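Local coordinates for long form salivary protein D7L1 (Aedes aegypti, PDB 3DXL) that binds and sequesters host biogenic amines and eicosanoids such as serotonin, noradrenaline and cysteinyl leukotrienes, modulating blood feeding by the female mosquito, at residues 29-34 / 277-282; 87-92 / 125-130; 214-217 / 221-224; 250-255 / 259-264. All coordinates share one frame; numbering follows the deposited sequence.

In the fold
The four contacts divide between the two odorant-binding-type halves of the chain. Interaction 2 lies in the N-terminal half and includes Gly-130, which binds leukotriene E4. Interactions 3 and 4 lie in the C-terminal half, whose pocket takes biogenic amines; their centres are about 11 Å apart, and they touch where the Phe-215 ring meets Phe-260 and Ala-263. Interaction 1 joins the halves, its two segments being 243 residues apart, and the loop it closes contains the other three contacts. Interactions 2 and 4 stand on opposite sides of the chain's centre, about 42 Å between centres, on the two halves that hold the separate lipid and amine pockets.

Interaction 1: 29-34 / 277-282; sequences PMLAKW and NLPKNQ. Unlike the reference sequence in segment 277-282: Asn-281 (reference Lys).
Leu-31, in helix 27-34, and Leu-278, in the loop that follows helix 257-271, have their CA atoms 7.3 Å apart, the closest CA pair of the two segments. With its CG anti to the backbone N (chi1 174°), the Leu-31 side chain extends from the helix and spreads its two methyls over the loop. One branch, CD1, meets the Leu-278 side chain, lying 4.0 Å from Leu-278 CB. The same methyl also touches Leu-278 CD1, and the two leucines cross at about a right angle. The other branch, CD2, rests on the main chain at the Leu-278 to Pro-279 junction, 3.9 Å from Pro-279 N. The pyrrolidine ring of Pro-279 adds a looser edge to the contact, its CD being 4.5 Å from Leu-31 CD2. Met-17 of helix 6-20 touches both leucines. Within the loop, Gln-282 N donates a nearly straight bond of 2.8 Å to Asn-277 OD1, with an angle of 170° at the hydrogen, which ties the two ends of segment 277-282 together. The guanidinium group of Arg-27 is hydrogen-bonded to the carbonyl oxygens of Asn-277 and Leu-278. Between the two segments themselves the contact is van der Waals packing of a leucine on a side chain and a peptide group, so this part of the junction between the halves depends on shape and burial, while the polar links noted here come from Arg-27, on the same helix as Leu-31.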
loop_
_atom_site.group_PDB
_atom_site.type_symbol
_atom_site.label_atom_id
_atom_site.label_comp_id
_atom_site.label_asym_id
_atom_site.label_seq_id
_atom_site.Cartn_x
_atom_site.Cartn_y
_atom_site.Cartn_z
ATOM N N PRO A 29 -18.853 -6.144 12.496
ATOM C CA PRO A 29 -18.799 -5.185 13.612
ATOM C C PRO A 29 -17.410 -4.574 13.849
ATOM O O PRO A 29 -17.309 -3.355 14.071
ATOM C CB PRO A 29 -19.258 -6.016 14.815
ATOM C CG PRO A 29 -20.141 -7.078 14.204
ATOM C CD PRO A 29 -19.462 -7.425 12.911
ATOM N N MET A 30 -16.352 -5.388 13.790
ATOM C CA MET A 30 -15.006 -4.853 13.971
ATOM C C MET A 30 -14.630 -3.893 12.844
ATOM O O MET A 30 -14.117 -2.801 13.106
ATOM C CB MET A 30 -13.972 -5.969 14.126
ATOM C CG MET A 30 -14.147 -6.776 15.402
ATOM S SD MET A 30 -12.578 -7.157 16.183
ATOM C CE MET A 30 -12.926 -8.712 16.986
ATOM N N LEU A 31 -14.908 -4.286 11.604
ATOM C CA LEU A 31 -14.618 -3.432 10.464
ATOM C C LEU A 31 -15.280 -2.057 10.616
ATOM O O LEU A 31 -14.645 -1.028 10.370
ATOM C CB LEU A 31 -15.061 -4.117 9.168
ATOM C CG LEU A 31 -14.964 -3.293 7.884
ATOM C CD1 LEU A 31 -13.545 -2.831 7.581
ATOM C CD2 LEU A 31 -15.526 -4.095 6.719
ATOM N N ALA A 32 -16.545 -2.048 11.022
ATOM C CA ALA A 32 -17.303 -0.805 11.169
ATOM C C ALA A 32 -16.661 0.162 12.162
ATOM O O ALA A 32 -16.695 1.375 11.958
ATOM C CB ALA A 32 -18.739 -1.100 11.567
ATOM N N LYS A 33 -16.097 -0.381 13.240
ATOM C CA LYS A 33 -15.423 0.423 14.257
ATOM C C LYS A 33 -14.038 0.859 13.802
ATOM O O LYS A 33 -13.707 2.050 13.840
ATOM C CB LYS A 33 -15.320 -0.355 15.565
ATOM C CG LYS A 33 -16.648 -0.498 16.289
ATOM C CD LYS A 33 -16.521 -1.264 17.602
ATOM C CE LYS A 33 -16.596 -2.772 17.394
ATOM N NZ LYS A 33 -16.866 -3.506 18.663
ATOM N N TRP A 34 -13.217 -0.095 13.372
ATOM C CA TRP A 34 -11.844 0.230 12.994
ATOM C C TRP A 34 -11.778 1.280 11.881
ATOM O O TRP A 34 -10.924 2.167 11.912
ATOM C CB TRP A 34 -11.069 -1.019 12.575
ATOM C CG TRP A 34 -10.963 -2.111 13.605
ATOM C CD1 TRP A 34 -11.412 -2.095 14.906
ATOM C CD2 TRP A 34 -10.359 -3.396 13.406
ATOM N NE1 TRP A 34 -11.119 -3.295 15.514
ATOM C CE2 TRP A 34 -10.473 -4.110 14.618
ATOM C CE3 TRP A 34 -9.714 -4.006 12.320
ATOM C CZ2 TRP A 34 -9.980 -5.412 14.770
ATOM C CZ3 TRP A 34 -9.226 -5.299 12.471
ATOM C CH2 TRP A 34 -9.358 -5.987 13.687
ATOM N N ASN A 277 -11.145 -7.036 0.182
ATOM C CA ASN A 277 -11.345 -8.231 0.998
ATOM C C ASN A 277 -11.917 -7.979 2.382
ATOM O O ASN A 277 -12.020 -8.919 3.178
ATOM C CB ASN A 277 -10.025 -8.996 1.127
ATOM C CG ASN A 277 -9.758 -9.909 -0.056
ATOM O OD1 ASN A 277 -10.671 -10.553 -0.561
ATOM N ND2 ASN A 277 -8.497 -9.999 -0.474
ATOM N N LEU A 278 -12.291 -6.737 2.683
ATOM C CA LEU A 278 -12.625 -6.408 4.071
ATOM C C LEU A 278 -13.995 -6.905 4.551
ATOM O O LEU A 278 -14.067 -7.551 5.594
ATOM C CB LEU A 278 -12.382 -4.929 4.396
ATOM C CG LEU A 278 -10.967 -4.418 4.111
ATOM C CD1 LEU A 278 -10.787 -3.023 4.686
ATOM C CD2 LEU A 278 -9.904 -5.352 4.640
ATOM N N PRO A 279 -15.089 -6.625 3.808
ATOM C CA PRO A 279 -16.366 -7.190 4.275
ATOM C C PRO A 279 -16.316 -8.720 4.441
ATOM O O PRO A 279 -16.905 -9.258 5.379
ATOM C CB PRO A 279 -17.352 -6.777 3.177
ATOM C CG PRO A 279 -16.754 -5.530 2.605
ATOM C CD PRO A 279 -15.276 -5.814 2.589
ATOM N N LYS A 280 -15.606 -9.398 3.542
ATOM C CA LYS A 280 -15.351 -10.832 3.644
ATOM C C LYS A 280 -14.275 -11.180 2.639
ATOM O O LYS A 280 -14.261 -10.637 1.529
ATOM C CB LYS A 280 -16.619 -11.654 3.355
ATOM C CG LYS A 280 -16.520 -13.153 3.680
ATOM C CD LYS A 280 -16.265 -13.395 5.172
ATOM C CE LYS A 280 -16.361 -14.873 5.536
ATOM N NZ LYS A 280 -16.033 -15.124 6.977
ATOM N N ASN A 281 -13.358 -12.053 3.039
ATOM C CA ASN A 281 -12.369 -12.589 2.119
ATOM C C ASN A 281 -13.076 -13.087 0.858
ATOM O O ASN A 281 -14.003 -13.899 0.937
ATOM C CB ASN A 281 -11.575 -13.706 2.803
ATOM C CG ASN A 281 -10.889 -14.627 1.817
ATOM O OD1 ASN A 281 -11.465 -15.624 1.369
ATOM N ND2 ASN A 281 -9.643 -14.312 1.487
ATOM N N GLN A 282 -12.660 -12.569 -0.297
ATOM C CA GLN A 282 -13.244 -12.973 -1.578
ATOM C C GLN A 282 -12.493 -14.162 -2.159
ATOM O O GLN A 282 -11.266 -14.226 -2.089
ATOM C CB GLN A 282 -13.253 -11.807 -2.575
ATOM C CG GLN A 282 -14.150 -10.635 -2.178
ATOM C CD GLN A 282 -14.544 -9.756 -3.360
ATOM O OE1 GLN A 282 -14.996 -10.251 -4.397
ATOM N NE2 GLN A 282 -14.390 -8.444 -3.202
#

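Interaction 2: 87-92 / 125-130; sequences SKVEAY and KNLFHG
Aliphatic packing joins Val-89, on helix 86-97, to Leu-127, in the last turn of helix 121-127: Val-89 CG1 and Leu-127 CD2 meet methyl to methyl at 4.4 Å, the CA atoms of the same two residues being 8.4 Å apart. The aromatic part is formed by Tyr-92 and Phe-128. A chi1 of 172° swings the Tyr-92 ring away from its backbone N and across to the other segment, where Phe-128 CE2 comes to its edge, near the ring plane, 4.2 Å from Tyr-92 CE2. The same phenylalanine carbon lies equally close to the phenol oxygen. That oxygen finds its polar partner elsewhere, in a hydrogen bond with Tyr-113 OH, and is also hydrogen-bonded to a glycerol, probably from the crystallisation liquor. Two polar contacts lie within segment 125-130, where the chain leaves the helix at Phe-128. Lys-125 NZ curls round to Gly-130 O at 2.7 Å, approaching from above the carbonyl plane, and Gly-130 N returns a bond of 2.8 Å to Lys-125 O. The lysine also makes a cation-pi contact with Trp-37, which Phe-128 touches too; Trp-37 and Gly-130 both bind leukotriene E4. The helices thus meet through apolar and aromatic side chains, while the bonds between Lys-125 and Gly-130 fix the turn that bears a leukotriene-binding residue.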
loop_
_atom_site.group_PDB
_atom_site.type_symbol
_atom_site.label_atom_id
_atom_site.label_comp_id
_atom_site.label_asym_id
_atom_site.label_seq_id
_atom_site.Cartn_x
_atom_site.Cartn_y
_atom_site.Cartn_z
ATOM N N SER A 87 0.261 23.484 18.362
ATOM C CA SER A 87 0.228 23.111 19.780
ATOM C C SER A 87 -0.324 21.701 20.005
ATOM O O SER A 87 0.186 20.968 20.849
ATOM C CB SER A 87 -0.551 24.140 20.611
ATOM O OG SER A 87 -1.897 24.232 20.197
ATOM N N LYS A 88 -1.351 21.347 19.234
ATOM C CA LYS A 88 -1.988 20.034 19.319
ATOM C C LYS A 88 -1.089 18.936 18.748
ATOM O O LYS A 88 -0.974 17.862 19.326
ATOM C CB LYS A 88 -3.364 20.066 18.642
ATOM C CG LYS A 88 -4.363 20.956 19.397
ATOM C CD LYS A 88 -5.754 20.965 18.794
ATOM C CE LYS A 88 -6.790 21.525 19.775
ATOM N NZ LYS A 88 -6.339 22.762 20.476
ATOM N N VAL A 89 -0.420 19.228 17.637
ATOM C CA VAL A 89 0.535 18.283 17.053
ATOM C C VAL A 89 1.678 18.029 18.033
ATOM O O VAL A 89 2.082 16.884 18.256
ATOM C CB VAL A 89 1.082 18.791 15.705
ATOM C CG1 VAL A 89 2.220 17.898 15.201
ATOM C CG2 VAL A 89 -0.040 18.868 14.690
ATOM N N GLU A 90 2.181 19.105 18.636
ATOM C CA GLU A 90 3.244 18.985 19.626
ATOM C C GLU A 90 2.814 18.178 20.858
ATOM O O GLU A 90 3.589 17.357 21.355
ATOM C CB GLU A 90 3.814 20.363 20.000
ATOM C CG GLU A 90 4.684 20.923 18.869
ATOM C CD GLU A 90 5.119 22.367 19.038
ATOM O OE1 GLU A 90 4.553 23.097 19.881
ATOM O OE2 GLU A 90 6.032 22.771 18.284
ATOM N N ALA A 91 1.576 18.384 21.318
ATOM C CA ALA A 91 1.046 17.622 22.458
ATOM C C ALA A 91 0.980 16.123 22.130
ATOM O O ALA A 91 1.323 15.286 22.960
ATOM C CB ALA A 91 -0.320 18.150 22.874
ATOM N N TYR A 92 0.578 15.797 20.900
ATOM C CA TYR A 92 0.492 14.417 20.437
ATOM C C TYR A 92 1.890 13.808 20.331
ATOM O O TYR A 92 2.145 12.709 20.839
ATOM C CB TYR A 92 -0.268 14.387 19.104
ATOM C CG TYR A 92 -0.313 13.071 18.348
ATOM C CD1 TYR A 92 -0.427 11.853 19.008
ATOM C CD2 TYR A 92 -0.277 13.065 16.952
ATOM C CE1 TYR A 92 -0.486 10.658 18.294
ATOM C CE2 TYR A 92 -0.334 11.876 16.232
ATOM C CZ TYR A 92 -0.437 10.683 16.903
ATOM O OH TYR A 92 -0.500 9.512 16.173
ATOM N N LYS A 125 -6.027 11.577 13.723
ATOM C CA LYS A 125 -6.937 11.295 12.615
ATOM C C LYS A 125 -6.820 12.363 11.533
ATOM O O LYS A 125 -6.745 12.053 10.345
ATOM C CB LYS A 125 -8.367 11.196 13.143
ATOM C CG LYS A 125 -9.402 10.726 12.153
ATOM C CD LYS A 125 -10.678 10.355 12.897
ATOM C CE LYS A 125 -11.620 9.561 12.020
ATOM N NZ LYS A 125 -12.282 10.416 11.022
ATOM N N ASN A 126 -6.792 13.631 11.931
ATOM C CA ASN A 126 -6.608 14.704 10.960
ATOM C C ASN A 126 -5.267 14.635 10.244
ATOM O O ASN A 126 -5.195 14.788 9.018
ATOM C CB ASN A 126 -6.777 16.068 11.627
ATOM C CG ASN A 126 -8.215 16.367 11.992
ATOM O OD1 ASN A 126 -9.121 15.589 11.726
ATOM N ND2 ASN A 126 -8.427 17.519 12.626
ATOM N N LEU A 127 -4.204 14.397 10.999
ATOM C CA LEU A 127 -2.850 14.425 10.459
ATOM C C LEU A 127 -2.566 13.296 9.479
ATOM O O LEU A 127 -1.814 13.482 8.514
ATOM C CB LEU A 127 -1.846 14.356 11.601
ATOM C CG LEU A 127 -0.404 14.787 11.367
ATOM C CD1 LEU A 127 -0.350 16.181 10.774
ATOM C CD2 LEU A 127 0.325 14.777 12.696
ATOM N N PHE A 128 -3.135 12.129 9.757
ATOM C CA PHE A 128 -2.833 10.923 9.001
ATOM C C PHE A 128 -3.967 10.526 8.066
ATOM O O PHE A 128 -4.176 9.340 7.778
ATOM C CB PHE A 128 -2.425 9.805 9.948
ATOM C CG PHE A 128 -1.055 9.984 10.508
ATOM C CD1 PHE A 128 0.067 9.671 9.743
ATOM C CD2 PHE A 128 -0.867 10.505 11.786
ATOM C CE1 PHE A 128 1.350 9.845 10.242
ATOM C CE2 PHE A 128 0.413 10.687 12.292
ATOM C CZ PHE A 128 1.526 10.356 11.528
ATOM N N HIS A 129 -4.677 11.537 7.566
ATOM C CA HIS A 129 -5.625 11.376 6.441
ATOM C C HIS A 129 -6.805 10.478 6.786
ATOM O O HIS A 129 -7.287 9.714 5.939
ATOM C CB HIS A 129 -4.921 10.916 5.148
ATOM C CG HIS A 129 -3.748 11.759 4.780
ATOM N ND1 HIS A 129 -3.845 13.120 4.569
ATOM C CD2 HIS A 129 -2.451 11.434 4.583
ATOM C CE1 HIS A 129 -2.650 13.598 4.265
ATOM N NE2 HIS A 129 -1.789 12.594 4.261
ATOM N N GLY A 130 -7.263 10.585 8.032
ATOM C CA GLY A 130 -8.454 9.903 8.501
ATOM C C GLY A 130 -9.682 10.794 8.552
ATOM O O GLY A 130 -10.788 10.297 8.724
#

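Interaction 3: 214-217 / 221-224; sequences DFKL and DTKA
Apolar packing centres on the methyl of Thr-222, which settles against the last part of helix 208-217. Its CG2 lies 3.7 Å from Phe-215 CB and 4.0 Å from Lys-216 CG, wedged between the bases of two successive side chains. Lys-216 runs extended beyond CG and crosses the threonine at about a right angle, its CE passing near both OG1 and CG2. A carbonyl takes up another position: Asp-221 O stands at the edge of the Phe-215 ring, near its plane, 3.7 Å from CD2. The ring is also touched by Asp-259, Phe-260 and Ala-263 of helix 257-271.

This is a short connection between consecutive helices of the C-terminal odorant-binding-type half, in which Asp-221 caps the start of helix 223-234. Capping and charge meet on one oxygen. Lys-223 N donates to Asp-221 OD2 at 3.0 Å, and Lys-223 NZ forms a salt bridge to the same OD2 at 3.0 Å. The two donors arrive from opposite faces of the carboxylate plane, so the oxygen is gripped from both sides. The helix start and the ammonium group would probably both stabilise the negative charge. Just before Phe-215, Asp-214 forms salt bridges with Arg-267 and Arg-270 of helix 257-271.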
loop_
_atom_site.group_PDB
_atom_site.type_symbol
_atom_site.label_atom_id
_atom_site.label_comp_id
_atom_site.label_asym_id
_atom_site.label_seq_id
_atom_site.Cartn_x
_atom_site.Cartn_y
_atom_site.Cartn_z
ATOM N N ASP A 214 0.992 -11.974 -3.317
ATOM C CA ASP A 214 0.136 -12.008 -4.500
ATOM C C ASP A 214 0.102 -13.373 -5.202
ATOM O O ASP A 214 -0.931 -13.764 -5.732
ATOM C CB ASP A 214 0.522 -10.902 -5.471
ATOM C CG ASP A 214 0.033 -9.534 -5.014
ATOM O OD1 ASP A 214 -0.787 -9.457 -4.063
ATOM O OD2 ASP A 214 0.474 -8.533 -5.621
ATOM N N PHE A 215 1.216 -14.105 -5.166
ATOM C CA PHE A 215 1.210 -15.495 -5.643
ATOM C C PHE A 215 0.285 -16.374 -4.808
ATOM O O PHE A 215 -0.509 -17.155 -5.348
ATOM C CB PHE A 215 2.616 -16.100 -5.642
ATOM C CG PHE A 215 3.364 -15.929 -6.943
ATOM C CD1 PHE A 215 3.533 -14.669 -7.504
ATOM C CD2 PHE A 215 3.942 -17.026 -7.573
ATOM C CE1 PHE A 215 4.236 -14.508 -8.692
ATOM C CE2 PHE A 215 4.648 -16.871 -8.768
ATOM C CZ PHE A 215 4.800 -15.609 -9.315
ATOM N N LYS A 216 0.366 -16.231 -3.482
ATOM C CA LYS A 216 -0.461 -17.052 -2.617
ATOM C C LYS A 216 -1.942 -16.766 -2.825
ATOM O O LYS A 216 -2.769 -17.675 -2.773
ATOM C CB LYS A 216 -0.050 -16.892 -1.155
ATOM C CG LYS A 216 1.320 -17.485 -0.871
ATOM C CD LYS A 216 1.731 -17.363 0.580
ATOM C CE LYS A 216 3.127 -17.945 0.787
ATOM N NZ LYS A 216 3.660 -17.648 2.149
ATOM N N LEU A 217 -2.269 -15.507 -3.121
ATOM C CA LEU A 217 -3.657 -15.128 -3.377
ATOM C C LEU A 217 -4.237 -15.693 -4.675
ATOM O O LEU A 217 -5.455 -15.758 -4.824
ATOM C CB LEU A 217 -3.840 -13.607 -3.322
ATOM C CG LEU A 217 -3.836 -13.068 -1.890
ATOM C CD1 LEU A 217 -3.607 -11.568 -1.878
ATOM C CD2 LEU A 217 -5.119 -13.447 -1.146
ATOM N N ASP A 221 2.272 -21.714 -5.442
ATOM C CA ASP A 221 3.398 -21.850 -4.545
ATOM C C ASP A 221 4.454 -20.797 -4.856
ATOM O O ASP A 221 4.522 -20.270 -5.970
ATOM C CB ASP A 221 4.006 -23.245 -4.620
ATOM C CG ASP A 221 5.072 -23.450 -3.574
ATOM O OD1 ASP A 221 4.732 -23.422 -2.370
ATOM O OD2 ASP A 221 6.251 -23.586 -3.944
ATOM N N THR A 222 5.267 -20.476 -3.861
ATOM C CA THR A 222 6.234 -19.403 -4.002
ATOM C C THR A 222 7.694 -19.846 -3.993
ATOM O O THR A 222 8.586 -19.019 -4.089
ATOM C CB THR A 222 6.025 -18.343 -2.911
ATOM O OG1 THR A 222 6.148 -18.967 -1.631
ATOM C CG2 THR A 222 4.635 -17.712 -3.026
ATOM N N LYS A 223 7.952 -21.149 -3.887
ATOM C CA LYS A 223 9.344 -21.612 -3.887
ATOM C C LYS A 223 10.077 -21.266 -5.184
ATOM O O LYS A 223 11.185 -20.718 -5.165
ATOM C CB LYS A 223 9.445 -23.113 -3.583
ATOM C CG LYS A 223 9.251 -23.461 -2.119
ATOM C CD LYS A 223 9.355 -24.970 -1.888
ATOM C CE LYS A 223 7.995 -25.607 -1.577
ATOM N NZ LYS A 223 7.242 -26.178 -2.737
ATOM N N ALA A 224 9.446 -21.563 -6.318
ATOM C CA ALA A 224 10.055 -21.267 -7.607
ATOM C C ALA A 224 10.227 -19.754 -7.780
ATOM O O ALA A 224 11.252 -19.298 -8.258
ATOM C CB ALA A 224 9.246 -21.878 -8.744
#

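Interaction 4: 250-255 / 259-264; sequences CLVESS and DFKEAF
The ring of Phe-260 is sandwiched between aliphatic carbons. Over one face sits Leu-251 CB, in a CH-pi contact 3.9 Å from the Phe-260 ring centroid and only 9° off the ring normal. Phe-264 CB, one helical turn further on, lies over the opposite face, displaced toward the rim. Phe-260 in turn sets its CZ above the Phe-264 ring, 3.5 Å from that plane and off-centre. The first torsion of Phe-260, 171°, carries its ring out from the helix toward segment 250-255.

Around it the branched side chains finish the fit. Leu-251 CD1 continues past CB to touch Phe-260 CE1 at 3.7 Å, the leucine crossing the phenylalanine at about a right angle. From another direction Val-252 CG2 approaches Phe-260 CE2 to 3.6 Å, oblique to the ring, while its other methyl, CG1, meets the aliphatic end of Lys-261 at CE, 4.3 Å away.

The chain turns just beyond these residues. Leu-251 O accepts two bonds, from Ser-254 OG at 2.8 Å and from Ser-254 N at 3.2 Å, both from the same face of the carbonyl plane; Ser-254 OG is also hydrogen-bonded with Val-256 N, tying the serine into the connection to the next helix.

Helices 243-253 and 257-271 thus pack as consecutive neighbours. Leu-251 reaches on to Leu-225 and Leu-229 of helix 223-234, to which the Cys-232 to Cys-250 disulfide also fastens helix 243-253. Helix 208-217 is a further neighbour of helix 257-271, which also carries the noradrenaline-binding residues Asp-265 and Glu-268.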
loop_
_atom_site.group_PDB
_atom_site.type_symbol
_atom_site.label_atom_id
_atom_site.label_comp_id
_atom_site.label_asym_id
_atom_site.label_seq_id
_atom_site.Cartn_x
_atom_site.Cartn_y
_atom_site.Cartn_z
ATOM N N CYS A 250 12.484 -9.111 -15.545
ATOM C CA CYS A 250 13.009 -10.395 -15.120
ATOM C C CYS A 250 11.883 -11.392 -14.862
ATOM O O CYS A 250 11.915 -12.514 -15.357
ATOM C CB CYS A 250 13.884 -10.225 -13.881
ATOM S SG CYS A 250 14.957 -11.622 -13.511
ATOM N N LEU A 251 10.868 -10.972 -14.108
ATOM C CA LEU A 251 9.742 -11.840 -13.802
ATOM C C LEU A 251 8.974 -12.247 -15.060
ATOM O O LEU A 251 8.641 -13.422 -15.235
ATOM C CB LEU A 251 8.809 -11.183 -12.784
ATOM C CG LEU A 251 9.346 -11.197 -11.346
ATOM C CD1 LEU A 251 8.667 -10.127 -10.511
ATOM C CD2 LEU A 251 9.154 -12.566 -10.734
ATOM N N VAL A 252 8.703 -11.270 -15.924
ATOM C CA VAL A 252 7.939 -11.495 -17.155
ATOM C C VAL A 252 8.635 -12.472 -18.115
ATOM O O VAL A 252 7.975 -13.181 -18.876
ATOM C CB VAL A 252 7.605 -10.138 -17.859
ATOM C CG1 VAL A 252 7.090 -10.344 -19.295
ATOM C CG2 VAL A 252 6.587 -9.366 -17.035
ATOM N N GLU A 253 9.963 -12.510 -18.056
ATOM C CA GLU A 253 10.760 -13.354 -18.943
ATOM C C GLU A 253 11.222 -14.653 -18.288
ATOM O O GLU A 253 11.885 -15.468 -18.933
ATOM C CB GLU A 253 11.936 -12.533 -19.468
ATOM C CG GLU A 253 11.463 -11.363 -20.349
ATOM C CD GLU A 253 12.554 -10.377 -20.753
ATOM O OE1 GLU A 253 13.742 -10.600 -20.435
ATOM O OE2 GLU A 253 12.210 -9.359 -21.392
ATOM N N SER A 254 10.835 -14.866 -17.028
ATOM C CA SER A 254 11.328 -15.992 -16.217
ATOM C C SER A 254 10.485 -17.264 -16.337
ATOM O O SER A 254 9.422 -17.269 -16.937
ATOM C CB SER A 254 11.363 -15.584 -14.744
ATOM O OG SER A 254 10.057 -15.643 -14.199
ATOM N N SER A 255 10.960 -18.339 -15.705
ATOM C CA SER A 255 10.225 -19.599 -15.646
ATOM C C SER A 255 8.951 -19.545 -14.791
ATOM O O SER A 255 8.189 -20.507 -14.770
ATOM C CB SER A 255 11.134 -20.711 -15.121
ATOM O OG SER A 255 11.574 -20.400 -13.808
ATOM N N ASP A 259 2.572 -17.757 -13.838
ATOM C CA ASP A 259 2.092 -17.503 -12.485
ATOM C C ASP A 259 2.207 -16.029 -12.124
ATOM O O ASP A 259 1.305 -15.483 -11.487
ATOM C CB ASP A 259 2.864 -18.354 -11.478
ATOM C CG ASP A 259 2.505 -19.817 -11.555
ATOM O OD1 ASP A 259 1.569 -20.176 -12.295
ATOM O OD2 ASP A 259 3.150 -20.604 -10.839
ATOM N N PHE A 260 3.308 -15.393 -12.523
ATOM C CA PHE A 260 3.465 -13.953 -12.297
ATOM C C PHE A 260 2.358 -13.135 -12.947
ATOM O O PHE A 260 1.767 -12.258 -12.306
ATOM C CB PHE A 260 4.835 -13.429 -12.747
ATOM C CG PHE A 260 4.925 -11.932 -12.731
ATOM C CD1 PHE A 260 5.067 -11.248 -11.526
ATOM C CD2 PHE A 260 4.812 -11.203 -13.904
ATOM C CE1 PHE A 260 5.111 -9.859 -11.500
ATOM C CE2 PHE A 260 4.857 -9.822 -13.883
ATOM C CZ PHE A 260 5.012 -9.153 -12.681
ATOM N N LYS A 261 2.095 -13.385 -14.226
ATOM C CA LYS A 261 1.051 -12.646 -14.929
ATOM C C LYS A 261 -0.302 -12.853 -14.252
ATOM O O LYS A 261 -1.062 -11.911 -14.087
ATOM C CB LYS A 261 1.006 -13.035 -16.403
ATOM C CG LYS A 261 2.251 -12.609 -17.172
ATOM C CD LYS A 261 2.270 -13.191 -18.577
ATOM C CE LYS A 261 3.538 -12.795 -19.296
ATOM N NZ LYS A 261 3.567 -13.316 -20.698
ATOM N N GLU A 262 -0.580 -14.080 -13.824
ATOM C CA GLU A 262 -1.816 -14.367 -13.116
ATOM C C GLU A 262 -1.916 -13.590 -11.794
ATOM O O GLU A 262 -2.943 -12.968 -11.497
ATOM C CB GLU A 262 -1.973 -15.869 -12.895
ATOM C CG GLU A 262 -3.340 -16.228 -12.390
ATOM C CD GLU A 262 -3.628 -17.719 -12.317
ATOM O OE1 GLU A 262 -2.816 -18.552 -12.792
ATOM O OE2 GLU A 262 -4.702 -18.049 -11.787
ATOM N N ALA A 263 -0.834 -13.604 -11.024
ATOM C CA ALA A 263 -0.785 -12.902 -9.748
ATOM C C ALA A 263 -0.913 -11.385 -9.931
ATOM O O ALA A 263 -1.620 -10.706 -9.178
ATOM C CB ALA A 263 0.497 -13.241 -9.037
ATOM N N PHE A 264 -0.209 -10.862 -10.929
ATOM C CA PHE A 264 -0.147 -9.425 -11.217
ATOM C C PHE A 264 -1.508 -8.948 -11.719
ATOM O O PHE A 264 -1.986 -7.888 -11.322
ATOM C CB PHE A 264 0.932 -9.206 -12.281
ATOM C CG PHE A 264 1.617 -7.855 -12.269
ATOM C CD1 PHE A 264 2.355 -7.435 -11.171
ATOM C CD2 PHE A 264 1.626 -7.058 -13.417
ATOM C CE1 PHE A 264 3.049 -6.231 -11.208
ATOM C CE2 PHE A 264 2.321 -5.848 -13.449
ATOM C CZ PHE A 264 3.030 -5.445 -12.332
#